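PDB 3UID: putative uncharacterized protein, which is probably the toxin of a type II toxin–antitoxin system, built on the SRPBCC (Bet v 1-like) fold of the AHA1 family. Local coordinates for residues A22-D34 with I80-L92. Numbering follows the deposited sequence. Where two conformers were deposited one is given.
Sequences AAPVTRIWQIYAD and ITAVDEPHSFSFL
The indole of Trp29 lies with one face against the beta-hairpin turn at Glu85 and Pro86, where a cis peptide bond precedes the proline, and a water rather than a direct bond links its nitrogen to the turn. In this SRPBCC fold, helix 25-33 meets the connection between two neighbouring antiparallel strands, 73-84 and 88-96, on the curved sheet. CG of Trp29 stands anti to the backbone N (chi1 180°), which carries the ring out from the helix to the hairpin. Over one face of the indole, Glu85 CG makes a CH-pi contact 3.5 Å from the centroid of the five-membered ring, and the CA of Pro86 rests on the same face. The Glu85 chain is extended beyond CG, and its carboxylate plane is turned only 12° from that of the indole.

At the far end of the ring, Val83 CG1 meets the edge, 3.7 Å from Trp29 CZ2. Phe89 turns its edge toward the face of the six-membered ring in an offset edge-to-face pair, with planes at 87°. Phe89 CE2 also reaches Tyr32 CB at 3.6 Å, so the three aromatic residues form a cluster extending into the interior. There the hydroxyl of Tyr32 is hydrogen-bonded to that of Tyr126, and Ile155 of helix 144-158 packs on the Tyr32 side chain.

One turn before Trp29, Val25 CG1 packs on Pro86 CB at 3.8 Å. Val25 CG1, 3.2 Å from Pro86 O, and Trp29 CE3, 3.3 Å from it, close over this carbonyl oxygen, which is buried without a polar partner in the model. The turn itself is held by a classic beta bulge, in which Asp84 O accepts from both His87 N and Ser88 N. Nearer the solvent, the bridging water accepts from Trp29 NE1 and donates to Glu85 OE1, each 2.9 Å from the water oxygen.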
ATOM      1  N   ALA A  22     -10.382  -6.630  11.670  1.00 11.33           N
ATOM      2  CA  ALA A  22     -11.257  -6.631  12.842  1.00 13.74           C
ATOM      3  C   ALA A  22     -10.980  -5.415  13.720  1.00 12.70           C
ATOM      4  O   ALA A  22     -10.547  -5.537  14.865  1.00 16.03           O
ATOM      5  CB  ALA A  22     -11.114  -7.930  13.630  1.00 12.32           C
ATOM      6  N   ALA A  23     -11.217  -4.238  13.146  1.00 11.26           N
ATOM      7  CA  ALA A  23     -11.063  -2.975  13.841  1.00 11.85           C
ATOM      8  C   ALA A  23     -11.850  -1.930  13.070  1.00 11.40           C
ATOM      9  O   ALA A  23     -12.152  -2.116  11.884  1.00 10.91           O
ATOM     10  CB  ALA A  23      -9.572  -2.587  13.929  1.00 11.12           C
ATOM     11  N   PRO A  24     -12.195  -0.823  13.730  1.00 10.06           N
ATOM     12  CA  PRO A  24     -13.009   0.219  13.098  0.50 11.23           C
ATOM     13  C   PRO A  24     -12.270   0.955  11.988  1.00  9.20           C
ATOM     14  O   PRO A  24     -11.035   0.974  11.970  1.00  8.73           O
ATOM     15  CB  PRO A  24     -13.317   1.177  14.258  0.50 11.71           C
ATOM     16  CG  PRO A  24     -13.174   0.350  15.490  0.50 11.50           C
ATOM     17  CD  PRO A  24     -12.088  -0.641  15.188  0.50  8.43           C
ATOM     18  N   VAL A  25     -13.030   1.558  11.080  1.00 10.82           N
ATOM     19  CA  VAL A  25     -12.449   2.331   9.993  1.00  6.65           C
ATOM     20  C   VAL A  25     -11.497   3.402  10.521  1.00  6.58           C
ATOM     21  O   VAL A  25     -10.435   3.623   9.936  1.00  9.29           O
ATOM     22  CB  VAL A  25     -13.531   2.985   9.140  1.00 11.71           C
ATOM     23  CG1 VAL A  25     -12.925   4.072   8.291  1.00 10.95           C
ATOM     24  CG2 VAL A  25     -14.213   1.927   8.264  1.00 12.00           C
ATOM     25  N   THR A  26     -11.880   4.064  11.611  1.00  9.43           N
ATOM     26  CA  THR A  26     -11.032   5.112  12.186  1.00 10.89           C
ATOM     27  C   THR A  26      -9.667   4.574  12.592  1.00 13.05           C
ATOM     28  O   THR A  26      -8.653   5.257  12.426  1.00 11.74           O
ATOM     29  CB  THR A  26     -11.694   5.816  13.378  1.00 10.01           C
ATOM     30  OG1 THR A  26     -12.133   4.847  14.340  1.00 12.55           O
ATOM     31  CG2 THR A  26     -12.894   6.610  12.899  1.00 14.56           C
ATOM     32  N   ARG A  27      -9.637   3.350  13.109  1.00  9.80           N
ATOM     33  CA  ARG A  27      -8.362   2.707  13.470  1.00  8.17           C
ATOM     34  C   ARG A  27      -7.476   2.400  12.253  1.00  7.15           C
ATOM     35  O   ARG A  27      -6.276   2.682  12.262  1.00  8.71           O
ATOM     36  CB  ARG A  27      -8.595   1.410  14.251  1.00  8.45           C
ATOM     37  CG  ARG A  27      -7.284   0.605  14.444  1.00 12.38           C
ATOM     38  CD  ARG A  27      -6.392   1.340  15.415  1.00 11.61           C
ATOM     39  NE  ARG A  27      -5.064   0.731  15.571  1.00 16.83           N
ATOM     40  CZ  ARG A  27      -3.976   1.132  14.914  1.00 17.43           C
ATOM     41  NH1 ARG A  27      -4.048   2.126  14.040  1.00 12.60           N
ATOM     42  NH2 ARG A  27      -2.811   0.538  15.128  1.00 10.10           N
ATOM     43  N   ILE A  28      -8.056   1.801  11.214  1.00  6.01           N
ATOM     44  CA  ILE A  28      -7.313   1.475  10.010  1.00  7.44           C
ATOM     45  C   ILE A  28      -6.764   2.735   9.343  1.00  6.64           C
ATOM     46  O   ILE A  28      -5.648   2.741   8.839  1.00  7.27           O
ATOM     47  CB  ILE A  28      -8.168   0.643   9.037  1.00  6.23           C
ATOM     48  CG1 ILE A  28      -8.703  -0.606   9.747  1.00  8.39           C
ATOM     49  CG2 ILE A  28      -7.348   0.237   7.825  1.00  9.15           C
ATOM     50  CD1 ILE A  28      -7.615  -1.558  10.245  1.00 10.12           C
ATOM     51  N   TRP A  29      -7.540   3.815   9.359  1.00  5.39           N
ATOM     52  CA  TRP A  29      -7.074   5.066   8.785  1.00  7.28           C
ATOM     53  C   TRP A  29      -5.720   5.468   9.381  1.00  9.50           C
ATOM     54  O   TRP A  29      -4.836   5.937   8.668  1.00  8.28           O
ATOM     55  CB  TRP A  29      -8.092   6.188   9.012  1.00 10.30           C
ATOM     56  CG  TRP A  29      -7.631   7.487   8.434  1.00  9.88           C
ATOM     57  CD1 TRP A  29      -6.991   8.505   9.091  1.00 10.67           C
ATOM     58  CD2 TRP A  29      -7.731   7.895   7.070  1.00  9.10           C
ATOM     59  NE1 TRP A  29      -6.716   9.531   8.223  1.00 10.31           N
ATOM     60  CE2 TRP A  29      -7.153   9.180   6.973  1.00  8.28           C
ATOM     61  CE3 TRP A  29      -8.269   7.308   5.921  1.00  9.48           C
ATOM     62  CZ2 TRP A  29      -7.099   9.880   5.773  1.00 10.66           C
ATOM     63  CZ3 TRP A  29      -8.204   8.006   4.727  1.00 11.45           C
ATOM     64  CH2 TRP A  29      -7.631   9.276   4.664  1.00  9.95           C
ATOM     65  N   GLN A  30      -5.574   5.284  10.687  1.00  8.67           N
ATOM     66  CA  GLN A  30      -4.363   5.701  11.390  1.00  9.63           C
ATOM     67  C   GLN A  30      -3.121   4.885  11.040  1.00  9.31           C
ATOM     68  O   GLN A  30      -1.988   5.350  11.254  1.00 10.83           O
ATOM     69  CB  GLN A  30      -4.597   5.703  12.906  1.00 11.29           C
ATOM     70  CG  GLN A  30      -5.601   6.742  13.362  1.00 11.51           C
ATOM     71  CD  GLN A  30      -5.190   8.173  13.019  1.00  9.63           C
ATOM     72  OE1 GLN A  30      -3.997   8.488  12.954  1.00 18.79           O
ATOM     73  NE2 GLN A  30      -6.168   9.029  12.795  1.00 19.43           N
ATOM     74  N   ILE A  31      -3.320   3.678  10.517  1.00  8.20           N
ATOM     75  CA  ILE A  31      -2.213   2.887   9.975  1.00  9.96           C
ATOM     76  C   ILE A  31      -1.487   3.685   8.881  1.00  9.59           C
ATOM     77  O   ILE A  31      -0.249   3.674   8.801  1.00 10.92           O
ATOM     78  CB  ILE A  31      -2.703   1.542   9.385  1.00  8.38           C
ATOM     79  CG1 ILE A  31      -3.321   0.634  10.467  1.00 14.55           C
ATOM     80  CG2 ILE A  31      -1.572   0.823   8.631  1.00 11.49           C
ATOM     81  CD1 ILE A  31      -2.313   0.033  11.410  1.00 17.05           C
ATOM     82  N   TYR A  32      -2.263   4.365   8.036  1.00  7.55           N
ATOM     83  CA  TYR A  32      -1.725   5.124   6.909  1.00  7.70           C
ATOM     84  C   TYR A  32      -1.398   6.568   7.267  1.00  6.60           C
ATOM     85  O   TYR A  32      -0.503   7.164   6.675  1.00  9.74           O
ATOM     86  CB  TYR A  32      -2.697   5.047   5.722  1.00  8.96           C
ATOM     87  CG  TYR A  32      -2.870   3.612   5.315  1.00  6.70           C
ATOM     88  CD1 TYR A  32      -1.955   2.998   4.475  1.00  7.12           C
ATOM     89  CD2 TYR A  32      -3.907   2.844   5.837  1.00  8.55           C
ATOM     90  CE1 TYR A  32      -2.078   1.653   4.142  1.00  7.35           C
ATOM     91  CE2 TYR A  32      -4.044   1.500   5.507  1.00  7.41           C
ATOM     92  CZ  TYR A  32      -3.130   0.917   4.654  1.00 10.10           C
ATOM     93  OH  TYR A  32      -3.254  -0.411   4.333  1.00  8.87           O
ATOM     94  N   ALA A  33      -2.113   7.111   8.249  1.00  7.66           N
ATOM     95  CA  ALA A  33      -1.941   8.503   8.641  1.00  6.54           C
ATOM     96  C   ALA A  33      -0.734   8.716   9.542  1.00  8.52           C
ATOM     97  O   ALA A  33      -0.177   9.812   9.592  1.00 12.21           O
ATOM     98  CB  ALA A  33      -3.211   9.011   9.320  1.00  8.41           C
ATOM     99  N   ASP A  34      -0.340   7.674  10.271  1.00  8.90           N
ATOM    100  CA  ASP A  34       0.817   7.756  11.170  1.00  9.38           C
ATOM    101  C   ASP A  34       1.987   7.033  10.523  1.00  8.62           C
ATOM    102  O   ASP A  34       1.938   5.806  10.346  1.00  7.66           O
ATOM    103  CB  ASP A  34       0.481   7.096  12.505  1.00  9.05           C
ATOM    104  CG  ASP A  34       1.637   7.124  13.491  1.00 13.73           C
ATOM    105  OD1 ASP A  34       2.770   7.507  13.115  1.00 12.11           O
ATOM    106  OD2 ASP A  34       1.399   6.741  14.655  1.00 13.14           O
ATOM    107  N   ILE A  80       0.292  12.378  -3.207  1.00  8.62           N
ATOM    108  CA  ILE A  80      -1.087  12.342  -2.733  1.00  8.92           C
ATOM    109  C   ILE A  80      -1.968  13.298  -3.531  1.00  9.01           C
ATOM    110  O   ILE A  80      -1.658  14.485  -3.655  1.00 13.19           O
ATOM    111  CB  ILE A  80      -1.180  12.676  -1.228  1.00  8.00           C
ATOM    112  CG1 ILE A  80      -0.187  11.834  -0.426  1.00  8.83           C
ATOM    113  CG2 ILE A  80      -2.596  12.474  -0.718  1.00  9.55           C
ATOM    114  CD1 ILE A  80      -0.394  10.344  -0.509  1.00  9.96           C
ATOM    115  N   THR A  81      -3.066  12.774  -4.077  1.00  9.11           N
ATOM    116  CA  THR A  81      -3.968  13.606  -4.864  1.00  8.25           C
ATOM    117  C   THR A  81      -5.302  13.935  -4.179  1.00  9.22           C
ATOM    118  O   THR A  81      -5.907  14.971  -4.467  1.00 13.96           O
ATOM    119  CB  THR A  81      -4.244  12.987  -6.241  1.00 11.70           C
ATOM    120  OG1 THR A  81      -4.840  11.699  -6.065  1.00 12.01           O
ATOM    121  CG2 THR A  81      -2.948  12.854  -7.043  1.00 18.01           C
ATOM    122  N   ALA A  82      -5.754  13.067  -3.280  1.00  8.82           N
ATOM    123  CA  ALA A  82      -7.003  13.304  -2.562  1.00 12.42           C
ATOM    124  C   ALA A  82      -6.944  12.652  -1.197  1.00 10.29           C
ATOM    125  O   ALA A  82      -6.338  11.593  -1.048  1.00  9.87           O
ATOM    126  CB  ALA A  82      -8.183  12.759  -3.357  1.00 16.97           C
ATOM    127  N   VAL A  83      -7.565  13.289  -0.204  1.00  9.38           N
ATOM    128  CA  VAL A  83      -7.642  12.742   1.145  1.00  8.58           C
ATOM    129  C   VAL A  83      -9.041  12.993   1.714  1.00  9.02           C
ATOM    130  O   VAL A  83      -9.487  14.131   1.799  1.00 13.81           O
ATOM    131  CB  VAL A  83      -6.576  13.379   2.065  1.00  8.55           C
ATOM    132  CG1 VAL A  83      -6.689  12.821   3.485  1.00 13.15           C
ATOM    133  CG2 VAL A  83      -5.177  13.153   1.504  1.00 11.58           C
ATOM    134  N   ASP A  84      -9.721  11.917   2.104  1.00  9.53           N
ATOM    135  CA  ASP A  84     -11.082  11.985   2.611  1.00  9.41           C
ATOM    136  C   ASP A  84     -11.158  11.120   3.871  1.00  9.99           C
ATOM    137  O   ASP A  84     -11.650   9.999   3.857  1.00 10.78           O
ATOM    138  CB  ASP A  84     -12.056  11.510   1.523  1.00 10.90           C
ATOM    139  CG  ASP A  84     -13.482  11.359   2.023  1.00 14.61           C
ATOM    140  OD1 ASP A  84     -13.875  12.058   2.979  1.00 16.20           O
ATOM    141  OD2 ASP A  84     -14.213  10.530   1.441  1.00 22.76           O
ATOM    142  N   GLU A  85     -10.629  11.649   4.971  1.00 11.38           N
ATOM    143  CA  GLU A  85     -10.573  10.903   6.225  1.00  9.64           C
ATOM    144  C   GLU A  85     -11.981  10.634   6.774  1.00 10.42           C
ATOM    145  O   GLU A  85     -12.834  11.522   6.771  1.00 12.87           O
ATOM    146  CB  GLU A  85      -9.759  11.689   7.266  1.00  7.86           C
ATOM    147  CG  GLU A  85      -9.687  10.998   8.619  1.00 10.48           C
ATOM    148  CD  GLU A  85      -8.933  11.818   9.658  1.00 16.59           C
ATOM    149  OE1 GLU A  85      -8.263  12.798   9.272  1.00 23.59           O
ATOM    150  OE2 GLU A  85      -9.003  11.476  10.858  1.00 22.42           O
ATOM    151  N   PRO A  86     -12.231   9.406   7.261  1.00  9.39           N
ATOM    152  CA  PRO A  86     -11.335   8.248   7.304  1.00  9.70           C
ATOM    153  C   PRO A  86     -11.670   7.231   6.219  1.00 11.33           C
ATOM    154  O   PRO A  86     -11.284   6.070   6.355  1.00  9.85           O
ATOM    155  CB  PRO A  86     -11.695   7.624   8.646  1.00 11.10           C
ATOM    156  CG  PRO A  86     -13.183   7.820   8.714  1.00 12.99           C
ATOM    157  CD  PRO A  86     -13.427   9.190   8.100  1.00  9.52           C
ATOM    158  N   HIS A  87     -12.367   7.634   5.162  1.00 11.60           N
ATOM    159  CA  HIS A  87     -12.854   6.645   4.203  0.50 10.91           C
ATOM    160  C   HIS A  87     -11.961   6.385   3.001  1.00 10.31           C
ATOM    161  O   HIS A  87     -12.004   5.301   2.440  1.00 11.94           O
ATOM    162  CB  HIS A  87     -14.271   6.968   3.738  0.50 15.44           C
ATOM    163  CG  HIS A  87     -15.313   6.681   4.771  0.50 18.03           C
ATOM    164  ND1 HIS A  87     -16.034   7.677   5.393  0.50 16.21           N
ATOM    165  CD2 HIS A  87     -15.746   5.512   5.302  0.50  7.71           C
ATOM    166  CE1 HIS A  87     -16.870   7.134   6.260  0.50 20.46           C
ATOM    167  NE2 HIS A  87     -16.718   5.823   6.223  0.50 18.20           N
ATOM    168  N   SER A  88     -11.142   7.350   2.601  1.00 10.19           N
ATOM    169  CA  SER A  88     -10.368   7.122   1.378  1.00 10.54           C
ATOM    170  C   SER A  88      -9.218   8.094   1.199  1.00  8.50           C
ATOM    171  O   SER A  88      -9.270   9.215   1.707  1.00  9.44           O
ATOM    172  CB  SER A  88     -11.306   7.240   0.165  1.00 13.96           C
ATOM    173  OG  SER A  88     -10.688   6.785  -1.029  1.00 13.95           O
ATOM    174  N   PHE A  89      -8.166   7.644   0.512  1.00  8.56           N
ATOM    175  CA  PHE A  89      -7.165   8.551  -0.043  1.00  7.52           C
ATOM    176  C   PHE A  89      -6.693   8.038  -1.394  1.00  7.98           C
ATOM    177  O   PHE A  89      -6.856   6.856  -1.708  1.00  8.63           O
ATOM    178  CB  PHE A  89      -6.018   8.897   0.939  1.00  6.55           C
ATOM    179  CG  PHE A  89      -5.100   7.747   1.288  1.00  7.10           C
ATOM    180  CD1 PHE A  89      -3.918   7.551   0.584  1.00  7.23           C
ATOM    181  CD2 PHE A  89      -5.402   6.888   2.335  1.00  8.18           C
ATOM    182  CE1 PHE A  89      -3.046   6.506   0.913  1.00  8.61           C
ATOM    183  CE2 PHE A  89      -4.531   5.841   2.672  1.00  8.25           C
ATOM    184  CZ  PHE A  89      -3.350   5.654   1.953  1.00 10.11           C
ATOM    185  N   SER A  90      -6.164   8.942  -2.208  1.00  7.71           N
ATOM    186  CA  SER A  90      -5.779   8.612  -3.574  1.00  6.60           C
ATOM    187  C   SER A  90      -4.395   9.154  -3.842  1.00  5.09           C
ATOM    188  O   SER A  90      -4.022  10.198  -3.296  1.00  8.73           O
ATOM    189  CB  SER A  90      -6.762   9.234  -4.558  1.00 11.13           C
ATOM    190  OG  SER A  90      -8.081   8.755  -4.333  1.00 13.12           O
ATOM    191  N   PHE A  91      -3.638   8.468  -4.694  1.00  6.85           N
ATOM    192  CA  PHE A  91      -2.255   8.868  -4.928  1.00  9.36           C
ATOM    193  C   PHE A  91      -1.678   8.253  -6.184  1.00  8.23           C
ATOM    194  O   PHE A  91      -2.161   7.217  -6.673  1.00  9.58           O
ATOM    195  CB  PHE A  91      -1.356   8.504  -3.727  1.00 10.15           C
ATOM    196  CG  PHE A  91      -1.296   7.024  -3.427  1.00  7.94           C
ATOM    197  CD1 PHE A  91      -0.303   6.222  -3.983  1.00  6.44           C
ATOM    198  CD2 PHE A  91      -2.236   6.444  -2.574  1.00  7.15           C
ATOM    199  CE1 PHE A  91      -0.251   4.849  -3.696  1.00  5.23           C
ATOM    200  CE2 PHE A  91      -2.198   5.072  -2.274  1.00  7.59           C
ATOM    201  CZ  PHE A  91      -1.199   4.282  -2.824  1.00  5.34           C
ATOM    202  N   LEU A  92      -0.646   8.902  -6.702  1.00  6.40           N
ATOM    203  CA  LEU A  92       0.156   8.329  -7.776  1.00  9.82           C
ATOM    204  C   LEU A  92       1.390   7.686  -7.145  1.00  7.70           C
ATOM    205  O   LEU A  92       1.988   8.239  -6.231  1.00  9.74           O
ATOM    206  CB  LEU A  92       0.573   9.426  -8.759  1.00 12.10           C
ATOM    207  CG  LEU A  92      -0.590  10.288  -9.245  1.00 15.56           C
ATOM    208  CD1 LEU A  92      -0.104  11.588  -9.861  1.00 17.81           C
ATOM    209  CD2 LEU A  92      -1.452   9.500 -10.215  1.00 24.92           C
TER
HETATM  210  O   HOH W   1      -5.494  12.112   8.683  1.00 21.26           O